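PDB 2POZ: putative dehydratase, which is of unknown function but belongs to the mandelate racemase and muconate lactonizing enzyme family and may act as a lyase, possibly a dehydratase. Local coordinates for residues H171-I182 and S207-T215; D238-S246 and K267-G275. All coordinates share one frame; numbering follows the deposited sequence.

Contact 1: residues H171-I182 and S207-T215; sequences HVTRRSMSAEAI and SGGLTTDET
The ring of His171 meets Ser207 obliquely, with CD2 of His171 3.6 Å from OG of Ser207. The ring of Tyr159 also meets that of His171, their planes inclined at about 45°. A second flat group is stacked within 171-182 itself: the guanidinium of Arg174 has CG2 of Thr173 over its centre on one face, 3.4 Å above the plane. Each segment is a loop with the first turn of the helix it enters, 179-196 or 212-222. They belong to the C-terminal TIM-barrel-like domain of the enolase superfamily. The second loop follows strand 201-205 of the parallel sheet.

Leu210 is the apolar centre. Its CG lies anti to the carbonyl carbon (chi1 -46°), which swings its two methyl groups against Val172 and Met177. CG1 of Val172 packs on CD2 of Leu210 at 3.9 Å. The selenium of Met177, a selenomethionine, is 3.8 Å from the same CD2. Both side chains cross Leu210 at about a right angle. Further on, CD1 of Ile182 lies 3.8 Å from OE1 of Glu214.

Arg175 joins the segments mainly through its backbone and CB. Its CB sits 3.8 Å from C of Leu210, while the extended side chain leads away. A second subunit takes the polar ends: NH1 of Arg175 bonds to its Glu298 O, and OE2 of Glu214 makes a salt bridge to its Arg303. Lys83 of the third subunit bonds to O of Ser207.

Direct polar contact is slight: Thr211 N makes only a weak bond to Arg175 O. A water does more. It donates to O of Arg175 at 2.7 Å and to OG1 of Thr211 at 2.6 Å, and OG1 in turn donates to OD1 of Asp213.

Contact 2: residues D238-S246 and K267-G275; sequences DNGALKVIS and KIFELQACG
Lys243 reaches Leu271 because its CG lies anti to the backbone N (chi1 -178°) and its chain bends only at the end (chi4 57°). That bend brings NZ of Lys243 to the backbone O of Leu271 at 3.2 Å. The hydrogen bond is nearly in line with the carbonyl, with a C=O...N angle of 171°. With an alanine in its place, the Leu271 carbonyl would probably lose this donor.

The contact packs helix 239-248 on the type I turn from Phe269 to Gln272 and its flanks, successive connections of the enolase-type barrel domain. Leu242 and Cys274 also touch strand 253-255. CD2 of Leu242 packs 3.8 Å from CD1 of Leu271 and equally close to SG of Cys274. Asn239 crosses Leu271 at about a right angle, with CB 3.5 Å from the same CD1. CB of Ala273 rests 3.2 Å from OG of Ser246. That OG donates to O of Lys243 at 2.6 Å and accepts from a water. Asp238 caps the helix start and makes a salt bridge to Arg266 of the third subunit.

The turn is thus held mainly by apolar packing and the lysine bond to O of Leu271; the water adds only a weak link to O of Gln272.

Overall arrangement
Contact 1 closes before contact 2 opens along the chain, and both lie in the C-terminal barrel-like domain. Their centres are about 19 Å apart. The parallel sheet runs beside both: strand 201-205 leads into 207-215, strand 227-231 precedes 238-246, and strand 253-255 lies between the two segments of contact 2. Helices 212-222 and 239-248 are neighbours, and they join the contacts directly. OG1 of Thr212 lies 3.6 Å from CB of Ala241, and CG2 of Thr212 packs on Ile245. The contacts therefore join successive helices and their connecting loops on the outside of the barrel. Both also touch the second and third subunits, so this region takes part in the octamer.

Contact 1: residues H171-I182 and S207-T215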
ATOM      1  N   HIS A 171      12.054  26.975  23.446  1.00 19.16           N
ATOM      2  CA  HIS A 171      11.884  25.658  22.844  1.00 17.49           C
ATOM      3  C   HIS A 171      13.166  25.146  22.191  1.00 14.51           C
ATOM      4  O   HIS A 171      14.146  25.878  22.032  1.00 11.86           O
ATOM      5  CB  HIS A 171      10.781  25.680  21.779  1.00 19.03           C
ATOM      6  CG  HIS A 171       9.402  25.864  22.330  1.00 22.63           C
ATOM      7  ND1 HIS A 171       8.904  27.096  22.700  1.00 26.38           N
ATOM      8  CD2 HIS A 171       8.420  24.969  22.586  1.00 23.12           C
ATOM      9  CE1 HIS A 171       7.673  26.950  23.161  1.00 27.96           C
ATOM     10  NE2 HIS A 171       7.357  25.668  23.104  1.00 25.56           N
ATOM     11  N   VAL A 172      13.129  23.880  21.789  1.00 13.91           N
ATOM     12  CA  VAL A 172      14.251  23.236  21.132  1.00 11.70           C
ATOM     13  C   VAL A 172      14.637  23.977  19.856  1.00 12.59           C
ATOM     14  O   VAL A 172      13.778  24.445  19.105  1.00 11.44           O
ATOM     15  CB  VAL A 172      13.903  21.778  20.746  1.00 12.90           C
ATOM     16  CG1 VAL A 172      14.992  21.200  19.860  1.00  7.68           C
ATOM     17  CG2 VAL A 172      13.731  20.928  22.003  1.00 13.06           C
ATOM     18  N   THR A 173      15.937  24.079  19.618  1.00 11.88           N
ATOM     19  CA  THR A 173      16.432  24.724  18.416  1.00 12.48           C
ATOM     20  C   THR A 173      16.862  23.658  17.403  1.00 11.08           C
ATOM     21  O   THR A 173      17.592  22.719  17.734  1.00  8.04           O
ATOM     22  CB  THR A 173      17.626  25.660  18.726  1.00 13.78           C
ATOM     23  OG1 THR A 173      17.153  26.814  19.433  1.00 17.15           O
ATOM     24  CG2 THR A 173      18.308  26.110  17.431  1.00 13.57           C
ATOM     25  N   ARG A 174      16.369  23.806  16.176  1.00 10.09           N
ATOM     26  CA  ARG A 174      16.678  22.902  15.072  1.00 10.19           C
ATOM     27  C   ARG A 174      16.586  21.407  15.408  1.00 12.96           C
ATOM     28  O   ARG A 174      17.426  20.608  14.978  1.00  9.98           O
ATOM     29  CB  ARG A 174      18.068  23.252  14.511  1.00 12.62           C
ATOM     30  CG  ARG A 174      18.169  24.709  14.032  1.00 12.66           C
ATOM     31  CD  ARG A 174      19.537  25.031  13.444  1.00 13.84           C
ATOM     32  NE  ARG A 174      20.485  25.549  14.427  1.00 14.34           N
ATOM     33  CZ  ARG A 174      20.472  26.787  14.917  1.00 13.75           C
ATOM     34  NH1 ARG A 174      19.557  27.662  14.531  1.00 16.82           N
ATOM     35  NH2 ARG A 174      21.400  27.157  15.785  1.00 20.21           N
ATOM     36  N   ARG A 175      15.556  21.040  16.168  1.00 13.10           N
ATOM     37  CA  ARG A 175      15.305  19.648  16.548  1.00 14.12           C
ATOM     38  C   ARG A 175      16.540  18.963  17.119  1.00 14.94           C
ATOM     39  O   ARG A 175      16.703  17.753  16.955  1.00 14.75           O
ATOM     40  CB  ARG A 175      14.833  18.850  15.326  1.00 13.43           C
ATOM     41  CG  ARG A 175      13.639  19.443  14.595  1.00 14.63           C
ATOM     42  CD  ARG A 175      13.429  18.746  13.254  1.00 13.72           C
ATOM     43  NE  ARG A 175      12.338  19.345  12.496  1.00 15.36           N
ATOM     44  CZ  ARG A 175      12.107  19.113  11.207  1.00 17.19           C
ATOM     45  NH1 ARG A 175      12.894  18.292  10.523  1.00 15.56           N
ATOM     46  NH2 ARG A 175      11.092  19.712  10.597  1.00 18.48           N
ATOM     47  N   SER A 176      17.395  19.724  17.795  1.00 14.62           N
ATOM     48  CA  SER A 176      18.633  19.168  18.329  1.00 17.40           C
ATOM     49  C   SER A 176      18.979  19.600  19.744  1.00 16.17           C
ATOM     50  O   SER A 176      18.746  20.742  20.129  1.00 14.45           O
ATOM     51  CB  SER A 176      19.804  19.550  17.419  1.00 19.44           C
ATOM     52  OG  SER A 176      19.559  19.171  16.079  1.00 28.35           O
HETATM   53  N   MSE A 177      19.556  18.672  20.502  1.00 15.15           N
HETATM   54  CA  MSE A 177      19.989  18.937  21.869  1.00 18.24           C
HETATM   55  C   MSE A 177      21.227  18.097  22.121  1.00 17.42           C
HETATM   56  O   MSE A 177      21.351  17.004  21.578  1.00 14.57           O
HETATM   57  CB  MSE A 177      18.921  18.534  22.879  1.00 23.28           C
HETATM   58  CG  MSE A 177      17.585  19.203  22.702  1.00 31.16           C
HETATM   59 SE   MSE A 177      16.372  18.515  24.036  1.00 42.35          SE
HETATM   60  CE  MSE A 177      16.630  16.629  23.728  1.00 43.02           C
ATOM     61  N   SER A 178      22.142  18.606  22.940  1.00 17.13           N
ATOM     62  CA  SER A 178      23.363  17.868  23.254  1.00 17.79           C
ATOM     63  C   SER A 178      23.000  16.673  24.126  1.00 18.64           C
ATOM     64  O   SER A 178      21.901  16.611  24.681  1.00 17.40           O
ATOM     65  CB  SER A 178      24.343  18.758  24.021  1.00 18.77           C
ATOM     66  OG  SER A 178      23.816  19.090  25.297  1.00 19.04           O
ATOM     67  N   ALA A 179      23.923  15.722  24.237  1.00 18.74           N
ATOM     68  CA  ALA A 179      23.701  14.537  25.057  1.00 19.30           C
ATOM     69  C   ALA A 179      23.409  14.969  26.493  1.00 18.82           C
ATOM     70  O   ALA A 179      22.605  14.346  27.189  1.00 16.38           O
ATOM     71  CB  ALA A 179      24.936  13.630  25.021  1.00 19.59           C
ATOM     72  N   GLU A 180      24.063  16.045  26.928  1.00 18.00           N
ATOM     73  CA  GLU A 180      23.874  16.551  28.280  1.00 21.35           C
ATOM     74  C   GLU A 180      22.457  17.100  28.449  1.00 19.66           C
ATOM     75  O   GLU A 180      21.817  16.881  29.477  1.00 18.27           O
ATOM     76  CB  GLU A 180      24.898  17.650  28.590  1.00 25.24           C
ATOM     77  CG  GLU A 180      26.346  17.259  28.277  1.00 33.23           C
ATOM     78  CD  GLU A 180      26.906  17.973  27.046  1.00 37.49           C
ATOM     79  OE1 GLU A 180      27.286  19.165  27.164  1.00 39.38           O
ATOM     80  OE2 GLU A 180      26.962  17.345  25.960  1.00 33.80           O
ATOM     81  N   ALA A 181      21.973  17.821  27.443  1.00 17.84           N
ATOM     82  CA  ALA A 181      20.625  18.385  27.502  1.00 17.20           C
ATOM     83  C   ALA A 181      19.587  17.264  27.487  1.00 15.38           C
ATOM     84  O   ALA A 181      18.598  17.315  28.219  1.00 15.84           O
ATOM     85  CB  ALA A 181      20.397  19.335  26.330  1.00 15.91           C
ATOM     86  N   ILE A 182      19.818  16.249  26.661  1.00 14.63           N
ATOM     87  CA  ILE A 182      18.895  15.124  26.572  1.00 16.53           C
ATOM     88  C   ILE A 182      18.801  14.393  27.920  1.00 15.05           C
ATOM     89  O   ILE A 182      17.716  14.012  28.349  1.00 13.15           O
ATOM     90  CB  ILE A 182      19.332  14.128  25.460  1.00 19.81           C
ATOM     91  CG1 ILE A 182      19.211  14.800  24.093  1.00 23.86           C
ATOM     92  CG2 ILE A 182      18.464  12.880  25.489  1.00 21.64           C
ATOM     93  CD1 ILE A 182      19.581  13.907  22.909  1.00 25.37           C
ATOM     94  N   SER A 207       6.223  19.187  22.069  1.00 10.66           N
ATOM     95  CA  SER A 207       6.028  20.345  21.198  1.00 11.69           C
ATOM     96  C   SER A 207       6.883  20.285  19.935  1.00 12.53           C
ATOM     97  O   SER A 207       7.521  21.268  19.572  1.00 13.60           O
ATOM     98  CB  SER A 207       6.346  21.633  21.980  1.00 13.38           C
ATOM     99  OG  SER A 207       5.794  22.784  21.360  1.00 12.07           O
ATOM    100  N   GLY A 208       6.895  19.133  19.268  1.00 12.77           N
ATOM    101  CA  GLY A 208       7.679  18.992  18.053  1.00 12.93           C
ATOM    102  C   GLY A 208       8.821  17.997  18.174  1.00 15.27           C
ATOM    103  O   GLY A 208       9.208  17.361  17.187  1.00 16.12           O
ATOM    104  N   GLY A 209       9.368  17.876  19.384  1.00 14.49           N
ATOM    105  CA  GLY A 209      10.456  16.947  19.635  1.00 13.00           C
ATOM    106  C   GLY A 209      11.770  17.226  18.926  1.00 13.94           C
ATOM    107  O   GLY A 209      12.104  18.363  18.598  1.00 14.33           O
ATOM    108  N   LEU A 210      12.521  16.159  18.694  1.00 13.33           N
ATOM    109  CA  LEU A 210      13.811  16.238  18.030  1.00 12.55           C
ATOM    110  C   LEU A 210      13.664  15.487  16.710  1.00 13.16           C
ATOM    111  O   LEU A 210      12.565  15.407  16.163  1.00 13.72           O
ATOM    112  CB  LEU A 210      14.864  15.553  18.898  1.00 12.88           C
ATOM    113  CG  LEU A 210      14.841  15.905  20.388  1.00 14.15           C
ATOM    114  CD1 LEU A 210      15.856  15.030  21.115  1.00 14.74           C
ATOM    115  CD2 LEU A 210      15.147  17.384  20.590  1.00 12.82           C
ATOM    116  N   THR A 211      14.766  14.955  16.188  1.00 12.85           N
ATOM    117  CA  THR A 211      14.682  14.168  14.968  1.00 15.04           C
ATOM    118  C   THR A 211      14.056  12.848  15.410  1.00 15.13           C
ATOM    119  O   THR A 211      14.064  12.517  16.600  1.00 17.27           O
ATOM    120  CB  THR A 211      16.068  13.933  14.324  1.00 17.26           C
ATOM    121  OG1 THR A 211      17.029  13.589  15.332  1.00 18.18           O
ATOM    122  CG2 THR A 211      16.527  15.191  13.603  1.00 17.80           C
ATOM    123  N   THR A 212      13.510  12.104  14.459  1.00 15.01           N
ATOM    124  CA  THR A 212      12.827  10.852  14.750  1.00 12.79           C
ATOM    125  C   THR A 212      13.587   9.879  15.634  1.00 14.49           C
ATOM    126  O   THR A 212      13.059   9.425  16.651  1.00 14.23           O
ATOM    127  CB  THR A 212      12.421  10.153  13.440  1.00 14.34           C
ATOM    128  OG1 THR A 212      11.595  11.043  12.679  1.00 12.39           O
ATOM    129  CG2 THR A 212      11.625   8.881  13.730  1.00 12.22           C
ATOM    130  N   ASP A 213      14.821   9.568  15.258  1.00 12.43           N
ATOM    131  CA  ASP A 213      15.628   8.631  16.029  1.00 16.50           C
ATOM    132  C   ASP A 213      15.776   9.013  17.513  1.00 15.24           C
ATOM    133  O   ASP A 213      15.479   8.205  18.398  1.00 14.54           O
ATOM    134  CB  ASP A 213      17.006   8.464  15.365  1.00 16.45           C
ATOM    135  CG  ASP A 213      17.747   9.795  15.160  1.00 22.11           C
ATOM    136  OD1 ASP A 213      17.108  10.872  15.185  1.00 21.99           O
ATOM    137  OD2 ASP A 213      18.981   9.758  14.958  1.00 22.44           O
ATOM    138  N   GLU A 214      16.210  10.239  17.784  1.00 13.31           N
ATOM    139  CA  GLU A 214      16.393  10.675  19.159  1.00 13.36           C
ATOM    140  C   GLU A 214      15.077  10.790  19.922  1.00 12.84           C
ATOM    141  O   GLU A 214      15.036  10.569  21.129  1.00 10.55           O
ATOM    142  CB  GLU A 214      17.149  12.003  19.204  1.00 18.14           C
ATOM    143  CG  GLU A 214      18.615  11.905  18.804  1.00 22.75           C
ATOM    144  CD  GLU A 214      19.376  10.843  19.592  1.00 28.62           C
ATOM    145  OE1 GLU A 214      19.201  10.756  20.828  1.00 30.48           O
ATOM    146  OE2 GLU A 214      20.160  10.095  18.972  1.00 32.36           O
ATOM    147  N   THR A 215      13.994  11.117  19.221  1.00  9.93           N
ATOM    148  CA  THR A 215      12.699  11.232  19.879  1.00  9.78           C
ATOM    149  C   THR A 215      12.241   9.852  20.352  1.00 10.91           C
ATOM    150  O   THR A 215      11.756   9.693  21.471  1.00 10.38           O
ATOM    151  CB  THR A 215      11.640  11.834  18.939  1.00  9.88           C
ATOM    152  OG1 THR A 215      11.940  13.217  18.713  1.00  8.77           O
ATOM    153  CG2 THR A 215      10.251  11.705  19.549  1.00  9.61           C
TER
HETATM  154  O   HOH W   1      17.910  15.345  17.033  1.00 16.86           O

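Contact 2: residues D238-S246 and K267-G275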
ATOM      1  N   ASP A 238       5.263  16.968   9.726  1.00 14.19           N
ATOM      2  CA  ASP A 238       5.657  15.624   9.293  1.00 13.41           C
ATOM      3  C   ASP A 238       4.821  14.474   9.843  1.00 12.67           C
ATOM      4  O   ASP A 238       5.108  13.952  10.922  1.00 11.97           O
ATOM      5  CB  ASP A 238       7.124  15.386   9.659  1.00 13.16           C
ATOM      6  CG  ASP A 238       7.709  14.165   8.970  1.00 14.45           C
ATOM      7  OD1 ASP A 238       6.933  13.272   8.558  1.00 14.31           O
ATOM      8  OD2 ASP A 238       8.951  14.101   8.852  1.00 14.39           O
ATOM      9  N   ASN A 239       3.809  14.058   9.087  1.00 13.43           N
ATOM     10  CA  ASN A 239       2.950  12.957   9.518  1.00 13.59           C
ATOM     11  C   ASN A 239       3.564  11.579   9.278  1.00 14.22           C
ATOM     12  O   ASN A 239       3.085  10.579   9.812  1.00 12.58           O
ATOM     13  CB  ASN A 239       1.587  13.043   8.836  1.00 15.31           C
ATOM     14  CG  ASN A 239       0.774  14.214   9.331  1.00 18.30           C
ATOM     15  OD1 ASN A 239       0.812  14.539  10.519  1.00 20.47           O
ATOM     16  ND2 ASN A 239       0.032  14.852   8.434  1.00 15.19           N
ATOM     17  N   GLY A 240       4.609  11.527   8.461  1.00 14.30           N
ATOM     18  CA  GLY A 240       5.272  10.261   8.210  1.00 15.35           C
ATOM     19  C   GLY A 240       6.051   9.902   9.463  1.00 15.60           C
ATOM     20  O   GLY A 240       6.040   8.756   9.917  1.00 13.48           O
ATOM     21  N   ALA A 241       6.740  10.892  10.027  1.00 14.93           N
ATOM     22  CA  ALA A 241       7.500  10.670  11.247  1.00 13.81           C
ATOM     23  C   ALA A 241       6.522  10.290  12.361  1.00 14.15           C
ATOM     24  O   ALA A 241       6.818   9.423  13.181  1.00 13.26           O
ATOM     25  CB  ALA A 241       8.277  11.927  11.628  1.00 13.44           C
ATOM     26  N   LEU A 242       5.355  10.934  12.384  1.00 13.49           N
ATOM     27  CA  LEU A 242       4.351  10.641  13.406  1.00 15.03           C
ATOM     28  C   LEU A 242       3.961   9.164  13.413  1.00 15.70           C
ATOM     29  O   LEU A 242       3.876   8.547  14.478  1.00 14.60           O
ATOM     30  CB  LEU A 242       3.098  11.499  13.201  1.00 14.28           C
ATOM     31  CG  LEU A 242       1.942  11.300  14.192  1.00 15.31           C
ATOM     32  CD1 LEU A 242       2.421  11.532  15.622  1.00 15.44           C
ATOM     33  CD2 LEU A 242       0.815  12.273  13.859  1.00 14.46           C
ATOM     34  N   LYS A 243       3.726   8.588  12.236  1.00 16.21           N
ATOM     35  CA  LYS A 243       3.347   7.179  12.188  1.00 17.08           C
ATOM     36  C   LYS A 243       4.502   6.270  12.598  1.00 15.94           C
ATOM     37  O   LYS A 243       4.309   5.320  13.352  1.00 18.06           O
ATOM     38  CB  LYS A 243       2.845   6.774  10.798  1.00 21.34           C
ATOM     39  CG  LYS A 243       2.407   5.307  10.768  1.00 24.04           C
ATOM     40  CD  LYS A 243       1.312   5.031   9.760  1.00 31.31           C
ATOM     41  CE  LYS A 243       0.759   3.621   9.947  1.00 30.77           C
ATOM     42  NZ  LYS A 243       0.243   3.402  11.340  1.00 32.82           N
ATOM     43  N   VAL A 244       5.699   6.557  12.101  1.00 15.51           N
ATOM     44  CA  VAL A 244       6.873   5.763  12.438  1.00 14.38           C
ATOM     45  C   VAL A 244       7.079   5.773  13.950  1.00 16.16           C
ATOM     46  O   VAL A 244       7.317   4.730  14.571  1.00 14.65           O
ATOM     47  CB  VAL A 244       8.137   6.325  11.756  1.00 14.18           C
ATOM     48  CG1 VAL A 244       9.375   5.595  12.261  1.00 15.84           C
ATOM     49  CG2 VAL A 244       8.015   6.174  10.246  1.00 13.98           C
ATOM     50  N   ILE A 245       6.984   6.959  14.541  1.00 14.28           N
ATOM     51  CA  ILE A 245       7.158   7.091  15.975  1.00 15.18           C
ATOM     52  C   ILE A 245       6.112   6.272  16.731  1.00 13.96           C
ATOM     53  O   ILE A 245       6.452   5.557  17.664  1.00 14.87           O
ATOM     54  CB  ILE A 245       7.096   8.582  16.399  1.00 16.99           C
ATOM     55  CG1 ILE A 245       8.345   9.310  15.876  1.00 15.78           C
ATOM     56  CG2 ILE A 245       6.996   8.699  17.922  1.00 13.84           C
ATOM     57  CD1 ILE A 245       8.256  10.828  15.956  1.00 16.03           C
ATOM     58  N   SER A 246       4.848   6.354  16.323  1.00 14.03           N
ATOM     59  CA  SER A 246       3.796   5.601  17.001  1.00 16.11           C
ATOM     60  C   SER A 246       4.054   4.091  17.004  1.00 17.75           C
ATOM     61  O   SER A 246       3.688   3.394  17.951  1.00 20.32           O
ATOM     62  CB  SER A 246       2.430   5.878  16.361  1.00 15.43           C
ATOM     63  OG  SER A 246       2.347   5.352  15.047  1.00 22.66           O
ATOM     64  N   LYS A 267      -6.047  14.003   7.792  1.00 11.45           N
ATOM     65  CA  LYS A 267      -4.679  13.510   7.615  1.00 15.41           C
ATOM     66  C   LYS A 267      -4.210  12.743   8.857  1.00 15.70           C
ATOM     67  O   LYS A 267      -3.472  11.766   8.751  1.00 16.85           O
ATOM     68  CB  LYS A 267      -3.725  14.679   7.314  1.00 17.86           C
ATOM     69  CG  LYS A 267      -3.898  15.272   5.895  1.00 22.54           C
ATOM     70  CD  LYS A 267      -3.213  16.640   5.722  1.00 24.45           C
ATOM     71  CE  LYS A 267      -3.984  17.757   6.469  1.00 28.99           C
ATOM     72  NZ  LYS A 267      -3.527  19.167   6.182  1.00 18.35           N
ATOM     73  N   ILE A 268      -4.651  13.179  10.031  1.00 14.12           N
ATOM     74  CA  ILE A 268      -4.280  12.511  11.271  1.00 12.09           C
ATOM     75  C   ILE A 268      -5.053  11.197  11.428  1.00 13.12           C
ATOM     76  O   ILE A 268      -4.473  10.151  11.720  1.00 11.79           O
ATOM     77  CB  ILE A 268      -4.579  13.397  12.498  1.00 12.29           C
ATOM     78  CG1 ILE A 268      -3.759  14.693  12.427  1.00 13.20           C
ATOM     79  CG2 ILE A 268      -4.283  12.622  13.791  1.00 10.51           C
ATOM     80  CD1 ILE A 268      -2.259  14.484  12.290  1.00 13.82           C
ATOM     81  N   PHE A 269      -6.366  11.260  11.237  1.00 11.00           N
ATOM     82  CA  PHE A 269      -7.216  10.086  11.373  1.00 13.09           C
ATOM     83  C   PHE A 269      -6.734   8.920  10.527  1.00 13.55           C
ATOM     84  O   PHE A 269      -6.597   7.799  11.017  1.00 13.10           O
ATOM     85  CB  PHE A 269      -8.656  10.440  10.997  1.00 11.64           C
ATOM     86  CG  PHE A 269      -9.279  11.461  11.901  1.00 11.80           C
ATOM     87  CD1 PHE A 269     -10.285  12.300  11.437  1.00  9.98           C
ATOM     88  CD2 PHE A 269      -8.863  11.579  13.224  1.00 10.44           C
ATOM     89  CE1 PHE A 269     -10.865  13.247  12.279  1.00 12.12           C
ATOM     90  CE2 PHE A 269      -9.441  12.522  14.071  1.00 12.62           C
ATOM     91  CZ  PHE A 269     -10.444  13.356  13.597  1.00 12.31           C
ATOM     92  N   GLU A 270      -6.459   9.195   9.259  1.00 13.69           N
ATOM     93  CA  GLU A 270      -6.019   8.156   8.345  1.00 16.30           C
ATOM     94  C   GLU A 270      -4.689   7.509   8.710  1.00 16.10           C
ATOM     95  O   GLU A 270      -4.368   6.440   8.206  1.00 15.85           O
ATOM     96  CB  GLU A 270      -5.971   8.701   6.920  1.00 17.48           C
ATOM     97  CG  GLU A 270      -7.331   9.203   6.443  1.00 21.14           C
ATOM     98  CD  GLU A 270      -7.400   9.400   4.938  1.00 23.99           C
ATOM     99  OE1 GLU A 270      -6.427   9.929   4.359  1.00 22.16           O
ATOM    100  OE2 GLU A 270      -8.439   9.033   4.339  1.00 26.81           O
ATOM    101  N   LEU A 271      -3.915   8.147   9.580  1.00 16.60           N
ATOM    102  CA  LEU A 271      -2.641   7.575   9.996  1.00 18.44           C
ATOM    103  C   LEU A 271      -2.872   6.503  11.051  1.00 18.71           C
ATOM    104  O   LEU A 271      -2.100   5.550  11.157  1.00 18.78           O
ATOM    105  CB  LEU A 271      -1.728   8.643  10.599  1.00 18.26           C
ATOM    106  CG  LEU A 271      -1.281   9.812   9.726  1.00 21.18           C
ATOM    107  CD1 LEU A 271      -0.490  10.790  10.588  1.00 22.78           C
ATOM    108  CD2 LEU A 271      -0.448   9.304   8.564  1.00 18.54           C
ATOM    109  N   GLN A 272      -3.935   6.672  11.829  1.00 20.27           N
ATOM    110  CA  GLN A 272      -4.246   5.746  12.909  1.00 22.62           C
ATOM    111  C   GLN A 272      -2.987   5.514  13.734  1.00 22.41           C
ATOM    112  O   GLN A 272      -2.612   4.380  14.033  1.00 22.96           O
ATOM    113  CB  GLN A 272      -4.772   4.429  12.353  1.00 26.06           C
ATOM    114  CG  GLN A 272      -6.261   4.264  12.575  1.00 30.23           C
ATOM    115  CD  GLN A 272      -6.853   3.117  11.789  1.00 32.36           C
ATOM    116  OE1 GLN A 272      -8.011   2.759  11.986  1.00 30.86           O
ATOM    117  NE2 GLN A 272      -6.061   2.537  10.884  1.00 33.22           N
ATOM    118  N   ALA A 273      -2.340   6.615  14.094  1.00 21.07           N
ATOM    119  CA  ALA A 273      -1.122   6.576  14.883  1.00 21.24           C
ATOM    120  C   ALA A 273      -1.352   7.214  16.251  1.00 21.11           C
ATOM    121  O   ALA A 273      -0.609   6.952  17.194  1.00 22.39           O
ATOM    122  CB  ALA A 273      -0.010   7.308  14.145  1.00 20.61           C
ATOM    123  N   CYS A 274      -2.393   8.040  16.347  1.00 20.11           N
ATOM    124  CA  CYS A 274      -2.735   8.748  17.582  1.00 21.00           C
ATOM    125  C   CYS A 274      -3.944   8.144  18.274  1.00 20.02           C
ATOM    126  O   CYS A 274      -4.829   7.587  17.628  1.00 21.40           O
ATOM    127  CB  CYS A 274      -3.043  10.225  17.273  1.00 19.06           C
ATOM    128  SG  CYS A 274      -1.686  11.092  16.456  1.00 31.70           S
ATOM    129  N   GLY A 275      -3.985   8.276  19.592  1.00 18.70           N
ATOM    130  CA  GLY A 275      -5.113   7.773  20.349  1.00 17.18           C
ATOM    131  C   GLY A 275      -5.890   8.949  20.920  1.00 16.26           C
ATOM    132  O   GLY A 275      -6.999   8.789  21.437  1.00 17.44           O
TER
HETATM  133  O   HOH W   2       0.498   2.903  14.539  1.00 25.24           O